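Origin of replication complex subunit 1B (Arabidopsis thaliana, PDB 5HH7) serves in the origin recognition complex that binds replication origins, and reads the histone H3 tail through the BAH-PHD cassette found in this fragment. Local coordinates at residues C67-G72 / D90-F95. Numbering follows the deposited sequence.
Sequences CDDCLG and DWICQF. With ZN (zinc ion), chain D.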
loop_
_atom_site.group_PDB
_atom_site.type_symbol
_atom_site.label_atom_id
_atom_site.label_comp_id
_atom_site.label_asym_id
_atom_site.label_seq_id
_atom_site.Cartn_x
_atom_site.Cartn_y
_atom_site.Cartn_z
ATOM N N CYS A 67 -13.450 1.217 -6.900
ATOM C CA CYS A 67 -13.769 2.617 -7.142
ATOM C C CYS A 67 -12.546 3.489 -6.886
ATOM O O CYS A 67 -11.891 3.343 -5.860
ATOM C CB CYS A 67 -14.925 3.064 -6.250
ATOM S SG CYS A 67 -15.182 4.836 -6.288
ATOM N N ASP A 68 -12.238 4.384 -7.825
ATOM C CA ASP A 68 -11.104 5.298 -7.686
ATOM C C ASP A 68 -11.163 6.120 -6.403
ATOM O O ASP A 68 -10.125 6.485 -5.854
ATOM C CB ASP A 68 -11.033 6.268 -8.871
ATOM C CG ASP A 68 -10.603 5.596 -10.153
ATOM O OD1 ASP A 68 -10.099 4.457 -10.082
ATOM O OD2 ASP A 68 -10.761 6.216 -11.229
ATOM N N ASP A 69 -12.373 6.420 -5.938
ATOM C CA ASP A 69 -12.548 7.329 -4.807
ATOM C C ASP A 69 -12.611 6.627 -3.452
ATOM O O ASP A 69 -11.749 6.843 -2.597
ATOM C CB ASP A 69 -13.778 8.223 -5.007
ATOM C CG ASP A 69 -13.529 9.340 -5.999
ATOM O OD1 ASP A 69 -12.358 9.526 -6.388
ATOM O OD2 ASP A 69 -14.495 10.035 -6.382
ATOM N N CYS A 70 -13.629 5.790 -3.262
ATOM C CA CYS A 70 -13.844 5.134 -1.977
ATOM C C CYS A 70 -13.067 3.825 -1.851
ATOM O O CYS A 70 -12.991 3.251 -0.766
ATOM C CB CYS A 70 -15.337 4.873 -1.752
ATOM S SG CYS A 70 -15.958 3.367 -2.542
ATOM N N LEU A 71 -12.506 3.357 -2.964
ATOM C CA LEU A 71 -11.765 2.092 -3.009
ATOM C C LEU A 71 -12.603 0.864 -2.643
ATOM O O LEU A 71 -12.061 -0.196 -2.340
ATOM C CB LEU A 71 -10.498 2.161 -2.149
ATOM C CG LEU A 71 -9.434 3.147 -2.628
ATOM C CD1 LEU A 71 -8.196 3.079 -1.742
ATOM C CD2 LEU A 71 -9.074 2.865 -4.077
ATOM N N GLY A 72 -13.922 1.008 -2.686
ATOM C CA GLY A 72 -14.809 -0.112 -2.434
ATOM C C GLY A 72 -14.834 -1.069 -3.611
ATOM O O GLY A 72 -14.464 -0.705 -4.731
ATOM N N ASP A 90 -10.396 6.022 -15.634
ATOM C CA ASP A 90 -11.135 6.542 -14.484
ATOM C C ASP A 90 -12.498 5.884 -14.289
ATOM O O ASP A 90 -13.261 5.711 -15.239
ATOM C CB ASP A 90 -11.324 8.059 -14.601
ATOM C CG ASP A 90 -10.009 8.815 -14.656
ATOM O OD1 ASP A 90 -8.949 8.196 -14.436
ATOM O OD2 ASP A 90 -10.041 10.038 -14.916
ATOM N N TRP A 91 -12.799 5.525 -13.046
ATOM C CA TRP A 91 -14.122 5.020 -12.703
ATOM C C TRP A 91 -14.417 5.219 -11.226
ATOM O O TRP A 91 -13.596 4.890 -10.373
ATOM C CB TRP A 91 -14.264 3.540 -13.062
ATOM C CG TRP A 91 -15.643 3.002 -12.791
ATOM C CD1 TRP A 91 -16.721 3.047 -13.629
ATOM C CD2 TRP A 91 -16.092 2.351 -11.595
ATOM N NE1 TRP A 91 -17.811 2.460 -13.031
ATOM C CE2 TRP A 91 -17.451 2.025 -11.784
ATOM C CE3 TRP A 91 -15.476 2.010 -10.387
ATOM C CZ2 TRP A 91 -18.205 1.375 -10.808
ATOM C CZ3 TRP A 91 -16.227 1.364 -9.419
ATOM C CH2 TRP A 91 -17.577 1.052 -9.637
ATOM N N ILE A 92 -15.589 5.771 -10.935
ATOM C CA ILE A 92 -16.075 5.847 -9.565
ATOM C C ILE A 92 -17.467 5.242 -9.493
ATOM O O ILE A 92 -18.190 5.197 -10.489
ATOM C CB ILE A 92 -16.109 7.293 -9.028
ATOM C CG1 ILE A 92 -17.068 8.153 -9.852
ATOM C CG2 ILE A 92 -14.708 7.891 -9.016
ATOM C CD1 ILE A 92 -17.289 9.538 -9.276
ATOM N N CYS A 93 -17.842 4.774 -8.310
ATOM C CA CYS A 93 -19.118 4.100 -8.147
ATOM C C CYS A 93 -20.260 5.101 -8.017
ATOM O O CYS A 93 -20.038 6.312 -7.974
ATOM C CB CYS A 93 -19.085 3.200 -6.923
ATOM S SG CYS A 93 -19.257 4.104 -5.384
ATOM N N GLN A 94 -21.482 4.581 -7.948
ATOM C CA GLN A 94 -22.678 5.414 -7.881
ATOM C C GLN A 94 -22.740 6.256 -6.611
ATOM O O GLN A 94 -23.228 7.385 -6.633
ATOM C CB GLN A 94 -23.935 4.550 -8.000
ATOM C CG GLN A 94 -23.975 3.376 -7.038
ATOM C CD GLN A 94 -23.952 2.039 -7.751
ATOM O OE1 GLN A 94 -23.224 1.853 -8.727
ATOM N NE2 GLN A 94 -24.758 1.099 -7.269
ATOM N N PHE A 95 -22.242 5.707 -5.507
ATOM C CA PHE A 95 -22.280 6.408 -4.230
ATOM C C PHE A 95 -21.358 7.622 -4.229
ATOM O O PHE A 95 -21.703 8.669 -3.683
ATOM C CB PHE A 95 -21.926 5.461 -3.083
ATOM C CG PHE A 95 -22.883 4.317 -2.934
ATOM C CD1 PHE A 95 -24.142 4.520 -2.394
ATOM C CD2 PHE A 95 -22.530 3.041 -3.338
ATOM C CE1 PHE A 95 -25.031 3.473 -2.259
ATOM C CE2 PHE A 95 -23.413 1.989 -3.205
ATOM C CZ PHE A 95 -24.666 2.205 -2.663
HETATM ZN ZN ZN D . -16.973 4.915 -4.445
#
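Cys-67 and Cys-93 bind one zinc ion from the two segments and so pin the C-terminal end of the PHD finger to the knuckle turn 67-70. Their SG atoms each lie 2.6 Å from zinc; Cys-70 SG is the third ligand, and Cys-96, on helix 94-98, completes the four-cysteine site. Cysteine suits this place because a thiolate can bind the metal and accept N-H donors at once. With chi1 at 170°, Cys-67 swings SG away from its own N and over toward the zinc and the amide of Cys-93. Across the contact Cys-93 N donates to Cys-67 SG at 3.3 Å, and the N-H groups of Asp-69 and Cys-70 reach the same sulfur from its own turn. Three such bonds probably spread the negative charge of the sulfur.

Two further hydrogen bonds join Asp-68 to Trp-91. Backbone to backbone, Asp-68 N reaches Trp-91 O at 2.9 Å; the short aspartate side chain then turns back, so that its OD2 receives Trp-91 N at 2.8 Å, from well above the carboxylate plane. Asp-90 OD1 lies 4.2 Å from Asp-68 OD2, a proximity of like charges that may raise the proton affinity of either acid. A basic side chain of the bound H3 peptide hydrogen-bonds to Leu-71 O.

Van der Waals contacts also cross. Ile-92 lays its CG2 methyl against the carboxylate of Asp-69, while Trp-91, a broad ring that can serve two neighbours, also packs on an apolar side chain of the peptide, within the histone-binding region. Against Cys-67 the indole presents its edge, with CZ3 3.6 Å from Cys-67 CA.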